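Local coordinates for beta-ketoacyl synthase (Burkholderia phymatum, PDB 4EWG), which probably acts as a 3-oxoacyl-[acyl-carrier-protein] synthase, joining acyl units by condensation, and belongs to the thiolase-like superfamily, at residues R120-M125 against T132-N137; G75-Y80 against S113-P118; L294-I299 against R322-R327. All coordinates share one frame; numbering follows the deposited sequence.

Contact 1 (R120-M125 against T132-N137)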
loop_
_atom_site.group_PDB
_atom_site.type_symbol
_atom_site.label_atom_id
_atom_site.label_comp_id
_atom_site.label_asym_id
_atom_site.label_seq_id
_atom_site.Cartn_x
_atom_site.Cartn_y
_atom_site.Cartn_z
ATOM N N ARG A 120 11.851 7.543 -15.006
ATOM C CA ARG A 120 12.938 7.898 -15.931
ATOM C C ARG A 120 14.003 8.765 -15.252
ATOM O O ARG A 120 15.205 8.534 -15.414
ATOM C CB ARG A 120 12.392 8.624 -17.182
ATOM C CG ARG A 120 13.445 8.855 -18.289
ATOM C CD ARG A 120 13.012 9.755 -19.461
ATOM N NE ARG A 120 12.123 10.762 -18.941
ATOM C CZ ARG A 120 12.510 11.861 -18.291
ATOM N NH1 ARG A 120 13.811 12.158 -18.148
ATOM N NH2 ARG A 120 11.569 12.677 -17.775
ATOM N N ALA A 121 13.549 9.774 -14.511
ATOM C CA ALA A 121 14.458 10.754 -13.908
ATOM C C ALA A 121 15.312 10.099 -12.831
ATOM O O ALA A 121 16.523 10.223 -12.827
ATOM C CB ALA A 121 13.675 11.931 -13.331
ATOM N N PHE A 122 14.679 9.399 -11.908
ATOM C CA PHE A 122 15.437 8.740 -10.828
ATOM C C PHE A 122 16.306 7.569 -11.344
ATOM O O PHE A 122 17.449 7.379 -10.883
ATOM C CB PHE A 122 14.501 8.256 -9.722
ATOM C CG PHE A 122 14.009 9.354 -8.802
ATOM C CD1 PHE A 122 14.900 10.154 -8.102
ATOM C CD2 PHE A 122 12.656 9.547 -8.596
ATOM C CE1 PHE A 122 14.430 11.141 -7.214
ATOM C CE2 PHE A 122 12.180 10.535 -7.738
ATOM C CZ PHE A 122 13.069 11.328 -7.035
ATOM N N GLY A 123 15.770 6.803 -12.290
ATOM C CA GLY A 123 16.503 5.687 -12.883
ATOM C C GLY A 123 17.760 6.164 -13.565
ATOM O O GLY A 123 18.807 5.550 -13.444
ATOM N N THR A 124 17.662 7.284 -14.268
ATOM C CA THR A 124 18.803 7.859 -14.917
ATOM C C THR A 124 19.813 8.437 -13.893
ATOM O O THR A 124 21.030 8.408 -14.120
ATOM C CB THR A 124 18.350 8.903 -15.943
ATOM O OG1 THR A 124 17.587 8.237 -16.954
ATOM C CG2 THR A 124 19.532 9.580 -16.596
ATOM N N MET A 125 19.316 8.982 -12.792
ATOM C CA MET A 125 20.188 9.439 -11.731
ATOM C C MET A 125 21.068 8.263 -11.282
ATOM O O MET A 125 22.258 8.423 -11.105
ATOM C CB MET A 125 19.355 10.052 -10.577
ATOM C CG MET A 125 20.149 10.455 -9.330
ATOM S SD MET A 125 19.119 11.074 -7.999
ATOM C CE MET A 125 20.295 11.143 -6.672
ATOM N N THR A 132 19.280 16.152 -13.877
ATOM C CA THR A 132 18.693 17.235 -14.666
ATOM C C THR A 132 17.209 17.314 -14.447
ATOM O O THR A 132 16.689 18.383 -14.184
ATOM C CB THR A 132 18.969 17.062 -16.180
ATOM O OG1 THR A 132 20.368 16.813 -16.387
ATOM C CG2 THR A 132 18.509 18.329 -16.969
ATOM N N ASP A 133 16.520 16.187 -14.546
ATOM C CA ASP A 133 15.072 16.191 -14.453
ATOM C C ASP A 133 14.546 15.688 -13.140
ATOM O O ASP A 133 13.359 15.377 -13.011
ATOM C CB ASP A 133 14.494 15.331 -15.571
ATOM C CG ASP A 133 14.860 15.848 -16.946
ATOM O OD1 ASP A 133 15.189 17.025 -17.078
ATOM O OD2 ASP A 133 14.790 15.067 -17.902
ATOM N N VAL A 134 15.405 15.563 -12.145
ATOM C CA VAL A 134 14.908 15.194 -10.822
ATOM C C VAL A 134 14.491 16.490 -10.187
ATOM O O VAL A 134 15.315 17.377 -10.050
ATOM C CB VAL A 134 16.008 14.486 -9.994
ATOM C CG1 VAL A 134 15.609 14.385 -8.526
ATOM C CG2 VAL A 134 16.331 13.139 -10.629
ATOM N N THR A 135 13.215 16.618 -9.820
ATOM C CA THR A 135 12.725 17.820 -9.096
ATOM C C THR A 135 12.124 17.473 -7.757
ATOM O O THR A 135 12.003 16.304 -7.382
ATOM C CB THR A 135 11.659 18.594 -9.896
ATOM O OG1 THR A 135 10.376 17.960 -9.744
ATOM C CG2 THR A 135 12.064 18.710 -11.377
ATOM N N SER A 136 11.699 18.502 -7.047
ATOM C CA SER A 136 11.042 18.337 -5.752
ATOM C C SER A 136 9.677 17.686 -5.844
ATOM O O SER A 136 9.123 17.331 -4.846
ATOM C CB SER A 136 10.923 19.678 -5.047
ATOM O OG SER A 136 10.048 20.533 -5.764
ATOM N N ASN A 137 9.154 17.538 -7.060
ATOM C CA ASN A 137 7.861 16.902 -7.325
ATOM C C ASN A 137 7.980 15.476 -7.859
ATOM O O ASN A 137 6.969 14.804 -8.043
ATOM C CB ASN A 137 7.063 17.741 -8.346
ATOM C CG ASN A 137 6.500 18.988 -7.743
ATOM O OD1 ASN A 137 5.910 18.934 -6.693
ATOM N ND2 ASN A 137 6.649 20.108 -8.414
#
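Arg120, whose side chain reaches over to Asp133, has its own carbonyl O gripped twice from within its helix: Thr124 N and Thr124 OG1 approach it from opposite faces of the carbonyl plane, the hydroxyl at 2.9 Å from Arg120 O. From there the arginine runs extended, with CG opposite the backbone N (chi1 -172°), until a bend about CG-CD turns the guanidinium toward the loop that follows helix 116-128. There NH1 of Arg120 meets OD2 of Asp133 at 3.1 Å, a moderately bent salt bridge. The anti lone pair of OD2 is used, and the carboxylate plane stands 73° from the guanidinium plane, so this is a single-contact pair. Asp133 also brings its backbone close, its O lying 3.5 Å from Ala121 CB. Next, Val134 does the apolar work with both branches. CG2 lies over the helix, 3.7 Å from Ala121 O and 4.0 Å from Ala121 CB, with Met125 CB also close. CG1 approaches the Phe122 ring obliquely, 3.7 Å from CE1. The far end of the loop turns into helix 138-142 through Thr135 OG1, which accepts from Asn137 N. Phe122 packs on Ser138 and Met142 of that helix and on Pro201 of the second subunit, while Met125 touches Phe46 of that subunit, placing the loop and the flank of helix 116-128 at the dimer interface. One tilted ion pair at the exposed Asp133 and a valine wedged among Ala121, Phe122 and Met125 tie the loop back onto the helix it leaves.

Contact 2 (G75-Y80 against S113-P118)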
loop_
_atom_site.group_PDB
_atom_site.type_symbol
_atom_site.label_atom_id
_atom_site.label_comp_id
_atom_site.label_asym_id
_atom_site.label_seq_id
_atom_site.Cartn_x
_atom_site.Cartn_y
_atom_site.Cartn_z
ATOM N N GLY A 75 1.264 12.645 -12.161
ATOM C CA GLY A 75 1.494 12.091 -13.496
ATOM C C GLY A 75 0.181 11.523 -13.962
ATOM O O GLY A 75 -0.830 11.727 -13.289
ATOM N N ARG A 76 0.182 10.785 -15.068
ATOM C CA ARG A 76 -1.068 10.365 -15.688
ATOM C C ARG A 76 -1.922 9.498 -14.774
ATOM O O ARG A 76 -3.135 9.693 -14.672
ATOM C CB ARG A 76 -0.837 9.606 -17.007
ATOM C CG ARG A 76 -0.573 10.498 -18.199
ATOM C CD ARG A 76 -0.334 9.733 -19.497
ATOM N NE ARG A 76 -1.588 9.315 -20.199
ATOM C CZ ARG A 76 -2.426 10.143 -20.873
ATOM N NH1 ARG A 76 -2.199 11.473 -20.924
ATOM N NH2 ARG A 76 -3.518 9.640 -21.476
ATOM N N VAL A 77 -1.298 8.525 -14.127
ATOM C CA VAL A 77 -2.050 7.557 -13.323
ATOM C C VAL A 77 -2.819 8.268 -12.206
ATOM O O VAL A 77 -3.955 7.914 -11.903
ATOM C CB VAL A 77 -1.129 6.443 -12.760
ATOM C CG1 VAL A 77 -0.111 7.014 -11.777
ATOM C CG2 VAL A 77 -1.951 5.333 -12.090
ATOM N N SER A 78 -2.193 9.258 -11.605
ATOM C CA SER A 78 -2.832 10.036 -10.565
ATOM C C SER A 78 -3.904 10.936 -11.181
ATOM O O SER A 78 -4.955 11.103 -10.610
ATOM C CB SER A 78 -1.803 10.859 -9.769
ATOM O OG SER A 78 -1.099 10.012 -8.865
ATOM N N MET A 79 -3.656 11.465 -12.381
ATOM C CA MET A 79 -4.716 12.209 -13.099
ATOM C C MET A 79 -5.925 11.336 -13.419
ATOM O O MET A 79 -7.075 11.767 -13.232
ATOM C CB MET A 79 -4.190 12.863 -14.355
ATOM C CG MET A 79 -3.214 13.976 -14.075
ATOM S SD MET A 79 -2.901 15.017 -15.497
ATOM C CE MET A 79 -2.060 13.886 -16.623
ATOM N N TYR A 80 -5.687 10.102 -13.856
ATOM C CA TYR A 80 -6.805 9.157 -14.079
ATOM C C TYR A 80 -7.570 8.933 -12.767
ATOM O O TYR A 80 -8.787 8.982 -12.729
ATOM C CB TYR A 80 -6.312 7.815 -14.557
ATOM C CG TYR A 80 -5.548 7.769 -15.882
ATOM C CD1 TYR A 80 -5.459 8.856 -16.744
ATOM C CD2 TYR A 80 -4.916 6.590 -16.261
ATOM C CE1 TYR A 80 -4.772 8.764 -17.950
ATOM C CE2 TYR A 80 -4.227 6.496 -17.456
ATOM C CZ TYR A 80 -4.166 7.576 -18.297
ATOM O OH TYR A 80 -3.459 7.427 -19.501
ATOM N N SER A 113 2.363 0.845 -10.235
ATOM C CA SER A 113 3.509 1.684 -10.417
ATOM C C SER A 113 3.134 3.179 -10.374
ATOM O O SER A 113 1.985 3.553 -10.579
ATOM C CB SER A 113 4.113 1.314 -11.786
ATOM O OG SER A 113 5.070 2.231 -12.197
ATOM N N GLY A 114 4.142 4.016 -10.120
ATOM C CA GLY A 114 4.037 5.432 -10.243
ATOM C C GLY A 114 4.126 5.860 -11.692
ATOM O O GLY A 114 3.879 5.058 -12.607
ATOM N N SER A 115 4.473 7.119 -11.923
ATOM C CA SER A 115 4.417 7.678 -13.284
ATOM C C SER A 115 5.760 7.588 -14.020
ATOM O O SER A 115 6.802 7.544 -13.401
ATOM C CB SER A 115 3.927 9.131 -13.237
ATOM O OG SER A 115 2.529 9.159 -12.930
ATOM N N VAL A 116 5.699 7.610 -15.346
ATOM C CA VAL A 116 6.881 7.357 -16.163
ATOM C C VAL A 116 7.963 8.391 -15.989
ATOM O O VAL A 116 9.127 8.037 -15.882
ATOM C CB VAL A 116 6.573 7.198 -17.694
ATOM C CG1 VAL A 116 5.746 5.942 -17.921
ATOM C CG2 VAL A 116 5.908 8.434 -18.312
ATOM N N GLU A 117 7.587 9.666 -15.933
ATOM C CA GLU A 117 8.577 10.741 -15.929
ATOM C C GLU A 117 9.596 10.588 -14.794
ATOM O O GLU A 117 10.786 10.570 -15.047
ATOM C CB GLU A 117 7.908 12.123 -15.873
ATOM C CG GLU A 117 7.142 12.480 -17.137
ATOM C CD GLU A 117 5.767 11.806 -17.276
ATOM O OE1 GLU A 117 5.250 11.178 -16.284
ATOM O OE2 GLU A 117 5.187 11.935 -18.396
ATOM N N PRO A 118 9.124 10.492 -13.533
ATOM C CA PRO A 118 10.078 10.414 -12.429
ATOM C C PRO A 118 10.808 9.074 -12.344
ATOM O O PRO A 118 11.974 9.049 -11.916
ATOM C CB PRO A 118 9.210 10.642 -11.194
ATOM C CG PRO A 118 7.854 10.174 -11.623
ATOM C CD PRO A 118 7.737 10.616 -13.045
HETATM O O HOH W 1 1.386 10.290 -10.404
HETATM O O HOH W 2 2.505 10.035 -16.375
#
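Ser115 lies against Gly75 where two helices of the thiolase-like fold begin close together, each residue being the N-cap of its own helix, 116-128 and 76-92. Followed outward, the serine first places CB 3.8 Å from Gly75 CA. The hydroxyl then turns to stand opposite its own carbonyl carbon (chi1 -72°), which carries OG over the glycine backbone, 3.2 Å from Gly75 CA; with no side chain on Gly75, the oxygen can settle this close. From another direction the CG1 methyl of Val77 comes within 3.6 Å of Ser115 OG. Polar partners complete the surroundings of this buried oxygen. A water donates to Ser115 OG, accepts from Gly75 N and is also bonded to Ser78 OG, so it links the two segments. Ser115 OG is further hydrogen-bonded to OE1 of Glu197, an oxygen that also takes Val77 N, while OE2 of the same carboxylate takes Val116 N. Glu197 thus serves the first turns of both helices, and their dipoles would be expected to stabilise its negative charge. CG1 of Val77, placed between its backbone N and carbonyl carbon, also lies loosely alongside Ser113 and Gly114, while the side chain packs on Thr146 and Thr147 of helix 146-154. Within the first turn of helix 76-92, Arg76 NE donates to Tyr80 OH at 2.7 Å, a phenol oxygen that is shared with Glu237. A second water bridges the two helix starts, accepting from Arg76 N at 2.8 Å and donating to Glu117 OE1 at 3.0 Å.

Contact 3 (L294-I299 against R322-R327)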
loop_
_atom_site.group_PDB
_atom_site.type_symbol
_atom_site.label_atom_id
_atom_site.label_comp_id
_atom_site.label_asym_id
_atom_site.label_seq_id
_atom_site.Cartn_x
_atom_site.Cartn_y
_atom_site.Cartn_z
ATOM N N LEU A 294 -23.277 -16.346 3.396
ATOM C CA LEU A 294 -24.009 -16.879 2.240
ATOM C C LEU A 294 -23.449 -18.214 1.832
ATOM O O LEU A 294 -22.261 -18.475 1.999
ATOM C CB LEU A 294 -23.862 -15.952 1.037
ATOM C CG LEU A 294 -24.552 -14.599 1.081
ATOM C CD1 LEU A 294 -24.140 -13.708 -0.081
ATOM C CD2 LEU A 294 -26.065 -14.876 1.117
ATOM N N ASP A 295 -24.315 -19.060 1.294
ATOM C CA ASP A 295 -23.888 -20.281 0.637
ATOM C C ASP A 295 -23.546 -19.962 -0.805
ATOM O O ASP A 295 -24.057 -18.987 -1.402
ATOM C CB ASP A 295 -24.967 -21.365 0.701
ATOM C CG ASP A 295 -25.184 -21.889 2.111
ATOM O OD1 ASP A 295 -24.204 -22.378 2.729
ATOM O OD2 ASP A 295 -26.334 -21.842 2.598
ATOM N N ALA A 296 -22.667 -20.768 -1.359
ATOM C CA ALA A 296 -22.274 -20.650 -2.740
ATOM C C ALA A 296 -23.483 -20.469 -3.655
ATOM O O ALA A 296 -23.433 -19.709 -4.638
ATOM C CB ALA A 296 -21.483 -21.896 -3.143
ATOM N N ASN A 297 -24.568 -21.164 -3.308
ATOM C CA ASN A 297 -25.805 -21.143 -4.086
ATOM C C ASN A 297 -26.379 -19.763 -4.328
ATOM O O ASN A 297 -27.061 -19.557 -5.325
ATOM C CB ASN A 297 -26.895 -21.963 -3.365
ATOM C CG ASN A 297 -26.476 -23.368 -3.102
ATOM O OD1 ASN A 297 -25.487 -23.856 -3.680
ATOM N ND2 ASN A 297 -27.217 -24.051 -2.224
ATOM N N ALA A 298 -26.112 -18.833 -3.417
ATOM C CA ALA A 298 -26.663 -17.482 -3.518
ATOM C C ALA A 298 -26.088 -16.672 -4.677
ATOM O O ALA A 298 -26.690 -15.702 -5.099
ATOM C CB ALA A 298 -26.461 -16.722 -2.229
ATOM N N ILE A 299 -24.931 -17.058 -5.197
ATOM C CA ILE A 299 -24.231 -16.221 -6.193
ATOM C C ILE A 299 -24.755 -16.535 -7.584
ATOM O O ILE A 299 -24.632 -17.668 -8.061
ATOM C CB ILE A 299 -22.691 -16.448 -6.116
ATOM C CG1 ILE A 299 -22.205 -16.205 -4.679
ATOM C CG2 ILE A 299 -21.923 -15.535 -7.084
ATOM C CD1 ILE A 299 -22.506 -14.781 -4.196
ATOM N N ARG A 322 -14.660 -25.420 -8.312
ATOM C CA ARG A 322 -14.533 -25.997 -6.973
ATOM C C ARG A 322 -15.495 -25.310 -6.002
ATOM O O ARG A 322 -16.090 -25.961 -5.177
ATOM C CB ARG A 322 -13.085 -25.855 -6.466
ATOM N N THR A 323 -15.640 -23.994 -6.092
ATOM C CA THR A 323 -16.519 -23.258 -5.166
ATOM C C THR A 323 -18.004 -23.364 -5.542
ATOM O O THR A 323 -18.873 -23.496 -4.677
ATOM C CB THR A 323 -16.149 -21.780 -5.107
ATOM O OG1 THR A 323 -14.756 -21.640 -4.800
ATOM C CG2 THR A 323 -17.013 -21.036 -4.028
ATOM N N PHE A 324 -18.308 -23.306 -6.832
ATOM C CA PHE A 324 -19.691 -23.162 -7.253
ATOM C C PHE A 324 -20.286 -24.322 -8.051
ATOM O O PHE A 324 -21.481 -24.418 -8.132
ATOM C CB PHE A 324 -19.818 -21.903 -8.061
ATOM C CG PHE A 324 -19.525 -20.678 -7.295
ATOM C CD1 PHE A 324 -20.383 -20.263 -6.296
ATOM C CD2 PHE A 324 -18.380 -19.923 -7.574
ATOM C CE1 PHE A 324 -20.116 -19.125 -5.566
ATOM C CE2 PHE A 324 -18.116 -18.765 -6.861
ATOM C CZ PHE A 324 -18.981 -18.362 -5.855
ATOM N N GLY A 325 -19.458 -25.206 -8.602
ATOM C CA GLY A 325 -19.943 -26.255 -9.532
ATOM C C GLY A 325 -19.995 -25.733 -10.954
ATOM O O GLY A 325 -19.693 -24.541 -11.219
ATOM N N GLU A 326 -20.390 -26.592 -11.880
ATOM C CA GLU A 326 -20.370 -26.232 -13.322
ATOM C C GLU A 326 -21.394 -25.199 -13.732
ATOM O O GLU A 326 -21.291 -24.657 -14.810
ATOM C CB GLU A 326 -20.570 -27.475 -14.214
ATOM N N ARG A 327 -22.379 -24.929 -12.889
ATOM C CA ARG A 327 -23.524 -24.113 -13.302
ATOM C C ARG A 327 -23.240 -22.622 -13.341
ATOM O O ARG A 327 -24.057 -21.851 -13.833
ATOM C CB ARG A 327 -24.766 -24.403 -12.405
ATOM C CG ARG A 327 -24.615 -24.106 -10.895
ATOM C CD ARG A 327 -25.210 -22.756 -10.487
ATOM N NE ARG A 327 -24.750 -22.311 -9.165
ATOM C CZ ARG A 327 -24.733 -21.045 -8.746
ATOM N NH1 ARG A 327 -25.146 -20.057 -9.533
ATOM N NH2 ARG A 327 -24.281 -20.765 -7.527
#
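Arg327 and Ile299 meet at the edge of a beta-alpha-beta unit of the C-terminal half of the thiolase-like fold, in which helix 310-324 connects the parallel neighbouring strands 299-303 and 329-331. The first shell centres on Ile299 O, which both terminal nitrogens of the arginine grip end-on. NH1 donates to Ile299 O at 2.9 Å, almost straight in line with the carbonyl (C=O...NH1 angle 162°), and NH2 donates to the same Ile299 O at 3.2 Å with a more bent N-H. The oxygen lies within a few degrees of the guanidinium plane, so the pair of bonds fixes the rotation of that flat group. To get there, the arginine leaves its backbone with CG between the N and the carbonyl carbon (chi1 61°) and bends at chi2. Phe324 packs against the short 3-10 turn 296-298 that precedes Ile299: its ring edge faces Ala296 O, 3.5 Å from CE1, and its CD1 lies 3.7 Å from Ala296 CB. Ile299 CG1 approaches Phe324 CE1 obliquely at 3.7 Å. Ala296 CB in turn rests 3.4 Å from Thr323 O. In the second shell, Ile299 N bonds to Ala296 O and so holds the turn closed. Ile299 and Phe324 both reach Met393 of strand 391-398, while Thr323 packs on helix 278-291 through Ala282, Met285 and Leu289 and sends OG1 back to Ala319 O. The methyl of Thr323 covers one face, CG2 standing 3.7 Å above the centre of the Phe324 ring, on the opposite side of its plane from Ile299 CG1.

In the fold
Along the chain, contact 2 closes before contact 1 opens and contact 3 follows much later. Contacts 1 and 2 share helix 116-128: contact 2 secures its start against helix 76-92, and contact 1 folds the loop after it back onto its flank. Their centres are 14 Å apart, on the same side of the chain's centre, and contact 1, the more peripheral, meets the second subunit. Contact 3 lies on the opposite side, with its centre 39 Å from contact 2 and 51 Å from contact 1, beside strands 299-303 and 329-331 of the large mixed sheet. The first two thus build a dimer-facing part of the N-terminal half; contact 3 closes a C-terminal crossover that no other chain touches there.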